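Local coordinates for beta-lactamase (Klebsiella pneumoniae, PDB 6KBY), which probably hydrolyses beta-lactam antibiotics to substituted beta-amino acids as a class C serine beta-lactamase, and is captured here with bound adenosine monophosphate, at residues A[117-122]-A[276-281]; A[243-248]-A[334-339]. One frame throughout, in Å; residues are numbered along the deposited sequence.

From the N terminus, the chain first reaches 117-122, the loop that follows helix 113-117, then 243-248 at the end of helix 234-244. Residues 276-281 close contact 1 over a loop of 153 residues, and 334-339 close contact 2 over 85. Because 243-248 falls inside the first loop and 334-339 outside it, the loops cross rather than nest. Contact 1 ties the helical part of the fold to the turn between strands 273-275 and 280-283; contact 2 ties the end of helix 234-244 to the turn between strands 328-335 and 340-346. Both contacts involve strands of one antiparallel sheet. Their centres lie about 21 Å apart, yet Trp279 and Phe334 bridge them by an edge-to-face ring contact.

Contact 1. Residues A[117-122]-A[276-281]; sequences GTHTSG and DLMWEQ
Met278 sets its thioether obliquely against the imidazole of His119, the two side chains crossing at about a right angle. SD lies 3.4 Å from His119 NE2, and the methyl CE reaches His119 CE1 at 3.6 Å. A bend at chi2 (-66°) turns the methionine chain so that CE also packs on Gly117 O. That carbonyl accepts the hydrogen bond crossing between the backbones, from Met278 N at 3.1 Å; the donor lies nearly along the C=O axis, although the N-H...O angle is only 140°. Nearby, Leu277 CD1 lies against Gly117, and the methyl CG2 of Thr118 packs 3.6 Å from Asp276 O. In the plane of the imidazole, at its edge, a water 2.8 Å from His119 NE2 donates to Met278 O and to Glu280 OE2. It thus joins ring, backbone and carboxylate, and Arg154 forms a salt bridge with that same carboxylate oxygen. His119 also meets the ring of Tyr156, an AMP-binding residue, consistent with a place in the second shell of the active site. The contact joins the loop leaving helix 113-117 to the turn linking strands 273-275 and 280-283, with Leu277 and Met278 resting on Ala78 of helix 72-86.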
ATOM      1  N   GLY A 117      -8.077   7.337  -8.365  1.00  6.15           N
ATOM      2  CA  GLY A 117      -7.615   6.001  -8.014  1.00  7.25           C
ATOM      3  C   GLY A 117      -6.353   5.538  -8.707  1.00  6.19           C
ATOM      4  O   GLY A 117      -5.836   4.467  -8.367  1.00  6.84           O
ATOM      5  N   THR A 118      -5.853   6.320  -9.666  1.00  6.47           N
ATOM      6  CA  THR A 118      -4.697   5.955 -10.471  1.00  6.65           C
ATOM      7  C   THR A 118      -3.651   7.061 -10.490  1.00  5.95           C
ATOM      8  O   THR A 118      -2.725   7.002 -11.302  1.00  6.10           O
ATOM      9  CB  THR A 118      -5.122   5.625 -11.910  1.00  5.69           C
ATOM     10  OG1 THR A 118      -5.802   6.750 -12.470  1.00  6.68           O
ATOM     11  CG2 THR A 118      -6.030   4.388 -11.958  1.00  6.87           C
ATOM     12  N   HIS A 119      -3.789   8.072  -9.629  1.00  5.96           N
ATOM     13  CA  HIS A 119      -2.854   9.197  -9.560  1.00  5.70           C
ATOM     14  C   HIS A 119      -2.827  10.009 -10.846  1.00  6.39           C
ATOM     15  O   HIS A 119      -1.813  10.634 -11.166  1.00  7.41           O
ATOM     16  CB  HIS A 119      -1.438   8.770  -9.173  1.00  6.59           C
ATOM     17  CG  HIS A 119      -1.375   7.967  -7.921  1.00  5.99           C
ATOM     18  ND1 HIS A 119      -1.769   8.456  -6.695  1.00  7.16           N
ATOM     19  CD2 HIS A 119      -0.944   6.700  -7.712  1.00  6.84           C
ATOM     20  CE1 HIS A 119      -1.588   7.514  -5.782  1.00  6.73           C
ATOM     21  NE2 HIS A 119      -1.089   6.440  -6.372  1.00  7.74           N
ATOM     22  N   THR A 120      -3.936  10.046 -11.581  1.00  6.14           N
ATOM     23  CA  THR A 120      -3.981  10.808 -12.823  1.00  6.42           C
ATOM     24  C   THR A 120      -4.892  12.031 -12.757  1.00  6.87           C
ATOM     25  O   THR A 120      -5.200  12.618 -13.799  1.00  7.42           O
ATOM     26  CB  THR A 120      -4.326   9.911 -14.022  1.00  7.11           C
ATOM     27  OG1 THR A 120      -5.577   9.241 -13.800  1.00  6.61           O
ATOM     28  CG2 THR A 120      -3.219   8.887 -14.272  1.00  7.46           C
ATOM     29  N   SER A 121      -5.309  12.456 -11.560  1.00  6.33           N
ATOM     30  CA  SER A 121      -6.076  13.697 -11.484  1.00  7.35           C
ATOM     31  C   SER A 121      -5.207  14.925 -11.701  1.00  6.37           C
ATOM     32  O   SER A 121      -5.694  15.938 -12.217  1.00  7.80           O
ATOM     33  CB  SER A 121      -6.824  13.831 -10.155  1.00  7.60           C
ATOM     34  OG  SER A 121      -5.944  14.118  -9.073  1.00  7.11           O
ATOM     35  N   GLY A 122      -3.940  14.872 -11.296  1.00  6.84           N
ATOM     36  CA  GLY A 122      -3.093  16.045 -11.261  1.00  8.04           C
ATOM     37  C   GLY A 122      -3.003  16.730  -9.913  1.00  7.34           C
ATOM     38  O   GLY A 122      -2.258  17.710  -9.786  1.00  8.35           O
ATOM     39  N   ASP A 276      -2.422   0.217 -11.582  1.00  6.55           N
ATOM     40  CA  ASP A 276      -3.705  -0.397 -11.273  1.00  6.30           C
ATOM     41  C   ASP A 276      -4.479   0.546 -10.346  1.00  6.37           C
ATOM     42  O   ASP A 276      -4.194   1.745 -10.295  1.00  6.63           O
ATOM     43  CB  ASP A 276      -3.505  -1.775 -10.630  1.00  7.34           C
ATOM     44  CG  ASP A 276      -2.605  -2.721 -11.431  1.00  6.42           C
ATOM     45  OD1 ASP A 276      -2.326  -2.529 -12.635  1.00  7.32           O
ATOM     46  OD2 ASP A 276      -2.168  -3.709 -10.778  1.00  7.04           O
ATOM     47  N   LEU A 277      -5.453   0.034  -9.594  1.00  6.08           N
ATOM     48  CA  LEU A 277      -6.149   0.862  -8.610  1.00  6.76           C
ATOM     49  C   LEU A 277      -5.255   0.855  -7.374  1.00  6.45           C
ATOM     50  O   LEU A 277      -5.274  -0.074  -6.555  1.00  6.45           O
ATOM     51  CB  LEU A 277      -7.552   0.337  -8.321  1.00  6.83           C
ATOM     52  CG  LEU A 277      -8.535   1.432  -7.893  1.00  7.13           C
ATOM     53  CD1 LEU A 277      -8.851   2.379  -9.046  1.00  7.98           C
ATOM     54  CD2 LEU A 277      -9.815   0.839  -7.320  1.00  8.84           C
ATOM     55  N   MET A 278      -4.419   1.897  -7.280  1.00  5.86           N
ATOM     56  CA  MET A 278      -3.366   2.070  -6.275  1.00  6.82           C
ATOM     57  C   MET A 278      -2.207   1.075  -6.372  1.00  6.45           C
ATOM     58  O   MET A 278      -1.049   1.499  -6.322  1.00  7.41           O
ATOM     59  CB  MET A 278      -3.923   2.193  -4.853  1.00  6.53           C
ATOM     60  CG  MET A 278      -4.726   3.475  -4.662  1.00  6.62           C
ATOM     61  SD  MET A 278      -3.675   4.931  -4.780  1.00  6.75           S
ATOM     62  CE  MET A 278      -4.842   6.152  -5.382  1.00  8.09           C
ATOM     63  N   TRP A 279      -2.472  -0.228  -6.506  1.00  6.37           N
ATOM     64  CA  TRP A 279      -1.384  -1.163  -6.780  1.00  5.99           C
ATOM     65  C   TRP A 279      -0.671  -0.770  -8.067  1.00  6.03           C
ATOM     66  O   TRP A 279      -1.261  -0.166  -8.969  1.00  6.29           O
ATOM     67  CB  TRP A 279      -1.905  -2.596  -6.921  1.00  7.17           C
ATOM     68  CG  TRP A 279      -2.416  -3.198  -5.667  1.00  6.05           C
ATOM     69  CD1 TRP A 279      -3.717  -3.443  -5.354  1.00  7.59           C
ATOM     70  CD2 TRP A 279      -1.637  -3.661  -4.558  1.00  6.48           C
ATOM     71  NE1 TRP A 279      -3.800  -4.026  -4.114  1.00  7.62           N
ATOM     72  CE2 TRP A 279      -2.536  -4.172  -3.606  1.00  6.45           C
ATOM     73  CE3 TRP A 279      -0.265  -3.691  -4.276  1.00  6.25           C
ATOM     74  CZ2 TRP A 279      -2.109  -4.710  -2.392  1.00  7.74           C
ATOM     75  CZ3 TRP A 279       0.159  -4.229  -3.069  1.00  7.47           C
ATOM     76  CH2 TRP A 279      -0.760  -4.722  -2.140  1.00  7.47           C
ATOM     77  N   GLU A 280       0.610  -1.128  -8.147  1.00  6.32           N
ATOM     78  CA  GLU A 280       1.440  -0.902  -9.318  1.00  6.21           C
ATOM     79  C   GLU A 280       2.036  -2.238  -9.722  1.00  6.32           C
ATOM     80  O   GLU A 280       2.372  -3.054  -8.858  1.00  7.04           O
ATOM     81  CB  GLU A 280       2.561   0.085  -8.978  1.00  6.61           C
ATOM     82  CG  GLU A 280       2.032   1.416  -8.459  1.00  7.23           C
ATOM     83  CD  GLU A 280       3.070   2.230  -7.704  1.00  7.31           C
ATOM     84  OE1 GLU A 280       4.260   1.838  -7.692  1.00  8.83           O
ATOM     85  OE2 GLU A 280       2.688   3.263  -7.108  1.00  7.67           O
ATOM     86  N   GLN A 281       2.185  -2.475 -11.023  1.00  6.58           N
ATOM     87  CA  GLN A 281       2.690  -3.769 -11.452  1.00  6.65           C
ATOM     88  C   GLN A 281       3.616  -3.622 -12.647  1.00  6.53           C
ATOM     89  O   GLN A 281       3.604  -2.615 -13.363  1.00  7.12           O
ATOM     90  CB  GLN A 281       1.563  -4.755 -11.771  1.00  7.17           C
ATOM     91  CG  GLN A 281       0.827  -4.429 -13.046  1.00  7.01           C
ATOM     92  CD  GLN A 281      -0.404  -5.296 -13.248  1.00  6.65           C
ATOM     93  OE1 GLN A 281      -1.097  -5.640 -12.293  1.00  7.31           O
ATOM     94  NE2 GLN A 281      -0.684  -5.647 -14.501  1.00  7.80           N
TER
HETATM   95  O   HOH W   1       0.172   3.912  -6.172  1.00  8.35           O

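Contact 2. Residues A[243-248]-A[334-339]; sequences ANMGQL and FVPAKK
Met245 O receives the ammonium group of Lys339, whose NZ lies 2.8 Å away in the carbonyl plane, at a C=O...N angle of 159°. Bent at chi2 (-69°) and extended beyond it, the lysine chain runs from the turn to this carbonyl near the helix end. Gln247 runs antiparallel alongside it, placing NE2 3.7 Å from Lys339 CB. Gln247 NE2 also donates to a water, 2.9 Å away, which in turn donates to Lys339 O, so side chain and backbone of the lysine are both tied to the segment 243-248. Next to these polar contacts, Met245 carries most of the apolar packing. Its CG meets Phe334 CD2 obliquely at 3.6 Å, while SD rests 3.8 Å from Pro336 CA and forms a longer Met-aromatic contact with the phenyl ring. The bend at chi3 (-71°) carries CE over to the backbone of Lys339. Asn244 adds its CB, 3.7 Å from Phe334 CZ; its amide is engaged elsewhere, OD1 with His264 and ND2 with Tyr240 O. Gly246 is the C-prime residue of a Schellman motif that ends helix 234-244. That terminus packs on the end of strand 328-335 and the 3-10 turn leading into strand 340-346, with Ile319 of strand 317-325 touching Phe334 and Pro336.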
ATOM      1  N   ALA A 243      -4.811 -13.198   0.277  1.00  8.07           N
ATOM      2  CA  ALA A 243      -6.160 -12.905  -0.201  1.00  8.73           C
ATOM      3  C   ALA A 243      -6.121 -12.297  -1.598  1.00  7.68           C
ATOM      4  O   ALA A 243      -6.964 -12.606  -2.455  1.00  8.30           O
ATOM      5  CB  ALA A 243      -6.851 -11.953   0.776  1.00  9.56           C
ATOM      6  N   ASN A 244      -5.143 -11.420  -1.842  1.00  7.60           N
ATOM      7  CA  ASN A 244      -4.928 -10.845  -3.163  1.00  7.98           C
ATOM      8  C   ASN A 244      -4.512 -11.882  -4.199  1.00  8.14           C
ATOM      9  O   ASN A 244      -4.617 -11.603  -5.398  1.00 10.25           O
ATOM     10  CB  ASN A 244      -3.912  -9.699  -3.092  1.00  7.48           C
ATOM     11  CG  ASN A 244      -4.571  -8.367  -2.792  1.00  7.35           C
ATOM     12  OD1 ASN A 244      -5.165  -7.752  -3.681  1.00  7.86           O
ATOM     13  ND2 ASN A 244      -4.493  -7.921  -1.536  1.00  7.42           N
ATOM     14  N   MET A 245      -4.070 -13.065  -3.777  1.00  8.03           N
ATOM     15  CA  MET A 245      -3.775 -14.163  -4.689  1.00  7.87           C
ATOM     16  C   MET A 245      -4.832 -15.257  -4.646  1.00  8.84           C
ATOM     17  O   MET A 245      -4.611 -16.349  -5.180  1.00 10.58           O
ATOM     18  CB  MET A 245      -2.377 -14.721  -4.421  1.00  8.13           C
ATOM     19  CG  MET A 245      -1.292 -13.683  -4.659  1.00  8.77           C
ATOM     20  SD  MET A 245       0.389 -14.342  -4.682  1.00  8.22           S
ATOM     21  CE  MET A 245       0.647 -14.741  -2.961  1.00 11.06           C
ATOM     22  N   GLY A 246      -5.982 -14.983  -4.036  1.00  9.12           N
ATOM     23  CA  GLY A 246      -7.084 -15.925  -4.043  1.00 10.43           C
ATOM     24  C   GLY A 246      -6.827 -17.197  -3.274  1.00 10.43           C
ATOM     25  O   GLY A 246      -7.471 -18.215  -3.541  1.00 12.44           O
ATOM     26  N   GLN A 247      -5.903 -17.176  -2.321  1.00  9.91           N
ATOM     27  CA  GLN A 247      -5.488 -18.401  -1.655  1.00 11.09           C
ATOM     28  C   GLN A 247      -6.336 -18.759  -0.448  1.00 12.83           C
ATOM     29  O   GLN A 247      -6.199 -19.873   0.074  1.00 15.60           O
ATOM     30  CB  GLN A 247      -4.031 -18.288  -1.212  1.00 11.07           C
ATOM     31  CG  GLN A 247      -3.041 -18.241  -2.351  1.00 12.24           C
ATOM     32  CD  GLN A 247      -1.617 -18.173  -1.835  1.00 10.46           C
ATOM     33  OE1 GLN A 247      -1.176 -17.143  -1.338  1.00 12.59           O
ATOM     34  NE2 GLN A 247      -0.899 -19.282  -1.925  1.00 12.39           N
ATOM     35  N   LEU A 248      -7.196 -17.860   0.008  1.00 13.47           N
ATOM     36  CA  LEU A 248      -7.914 -18.029   1.259  1.00 13.95           C
ATOM     37  C   LEU A 248      -9.408 -18.137   1.005  1.00 14.75           C
ATOM     38  O   LEU A 248      -9.949 -17.511   0.087  1.00 15.76           O
ATOM     39  CB  LEU A 248      -7.681 -16.830   2.169  1.00 14.94           C
ATOM     40  CG  LEU A 248      -6.221 -16.478   2.441  1.00 16.34           C
ATOM     41  CD1 LEU A 248      -6.152 -15.249   3.317  1.00 18.16           C
ATOM     42  CD2 LEU A 248      -5.509 -17.644   3.094  1.00 16.07           C
ATOM     43  N   PHE A 334       4.213  -9.238  -4.720  1.00  6.38           N
ATOM     44  CA  PHE A 334       3.732 -10.595  -4.921  1.00  6.42           C
ATOM     45  C   PHE A 334       3.578 -10.881  -6.407  1.00  6.25           C
ATOM     46  O   PHE A 334       3.342  -9.974  -7.211  1.00  6.85           O
ATOM     47  CB  PHE A 334       2.458 -10.901  -4.115  1.00  6.90           C
ATOM     48  CG  PHE A 334       1.268 -10.018  -4.434  1.00  7.47           C
ATOM     49  CD1 PHE A 334       1.131  -8.760  -3.863  1.00  7.72           C
ATOM     50  CD2 PHE A 334       0.262 -10.469  -5.273  1.00  7.02           C
ATOM     51  CE1 PHE A 334       0.024  -7.972  -4.138  1.00  8.52           C
ATOM     52  CE2 PHE A 334      -0.846  -9.687  -5.552  1.00  8.15           C
ATOM     53  CZ  PHE A 334      -0.961  -8.437  -4.986  1.00  8.52           C
ATOM     54  N   VAL A 335       3.724 -12.152  -6.751  1.00  6.63           N
ATOM     55  CA  VAL A 335       3.607 -12.635  -8.120  1.00  6.97           C
ATOM     56  C   VAL A 335       2.533 -13.709  -8.137  1.00  6.45           C
ATOM     57  O   VAL A 335       2.780 -14.852  -7.745  1.00  6.80           O
ATOM     58  CB  VAL A 335       4.950 -13.190  -8.632  1.00  7.58           C
ATOM     59  CG1 VAL A 335       4.800 -13.709 -10.051  1.00  8.13           C
ATOM     60  CG2 VAL A 335       6.050 -12.138  -8.550  1.00  8.31           C
ATOM     61  N   PRO A 336       1.314 -13.377  -8.573  1.00  6.74           N
ATOM     62  CA  PRO A 336       0.221 -14.361  -8.447  1.00  7.85           C
ATOM     63  C   PRO A 336       0.485 -15.676  -9.166  1.00  7.63           C
ATOM     64  O   PRO A 336       0.130 -16.742  -8.648  1.00  8.22           O
ATOM     65  CB  PRO A 336      -1.000 -13.604  -8.988  1.00  8.35           C
ATOM     66  CG  PRO A 336      -0.663 -12.146  -8.740  1.00  8.00           C
ATOM     67  CD  PRO A 336       0.825 -12.051  -8.993  1.00  7.37           C
ATOM     68  N   ALA A 337       1.154 -15.638 -10.321  1.00  7.39           N
ATOM     69  CA  ALA A 337       1.419 -16.867 -11.067  1.00  7.29           C
ATOM     70  C   ALA A 337       2.263 -17.846 -10.269  1.00  7.37           C
ATOM     71  O   ALA A 337       2.180 -19.062 -10.489  1.00  8.74           O
ATOM     72  CB  ALA A 337       2.151 -16.539 -12.363  1.00  9.31           C
ATOM     73  N   LYS A 338       3.093 -17.344  -9.364  1.00  7.35           N
ATOM     74  CA  LYS A 338       3.962 -18.180  -8.558  1.00  7.46           C
ATOM     75  C   LYS A 338       3.450 -18.350  -7.136  1.00  7.98           C
ATOM     76  O   LYS A 338       4.097 -19.035  -6.340  1.00  8.26           O
ATOM     77  CB  LYS A 338       5.380 -17.602  -8.555  1.00  9.04           C
ATOM     78  CG  LYS A 338       5.994 -17.463  -9.946  1.00  9.37           C
ATOM     79  CD  LYS A 338       5.963 -18.772 -10.726  1.00  9.71           C
ATOM     80  CE  LYS A 338       6.626 -18.611 -12.081  1.00 11.12           C
ATOM     81  NZ  LYS A 338       6.457 -19.825 -12.930  1.00 12.04           N
ATOM     82  N   LYS A 339       2.298 -17.767  -6.813  1.00  8.13           N
ATOM     83  CA  LYS A 339       1.746 -17.772  -5.461  1.00  8.22           C
ATOM     84  C   LYS A 339       2.826 -17.460  -4.432  1.00  7.90           C
ATOM     85  O   LYS A 339       2.959 -18.108  -3.389  1.00 10.09           O
ATOM     86  CB  LYS A 339       0.994 -19.063  -5.142  1.00 11.14           C
ATOM     87  CG  LYS A 339      -0.097 -19.418  -6.143  1.00 10.79           C
ATOM     88  CD  LYS A 339      -1.295 -18.475  -6.118  1.00 10.54           C
ATOM     89  CE  LYS A 339      -2.325 -18.938  -7.142  1.00 13.47           C
ATOM     90  NZ  LYS A 339      -3.619 -18.211  -7.049  1.00 14.46           N
TER
HETATM   91  O   HOH W   2       1.946 -19.400  -1.179  1.00 10.14           O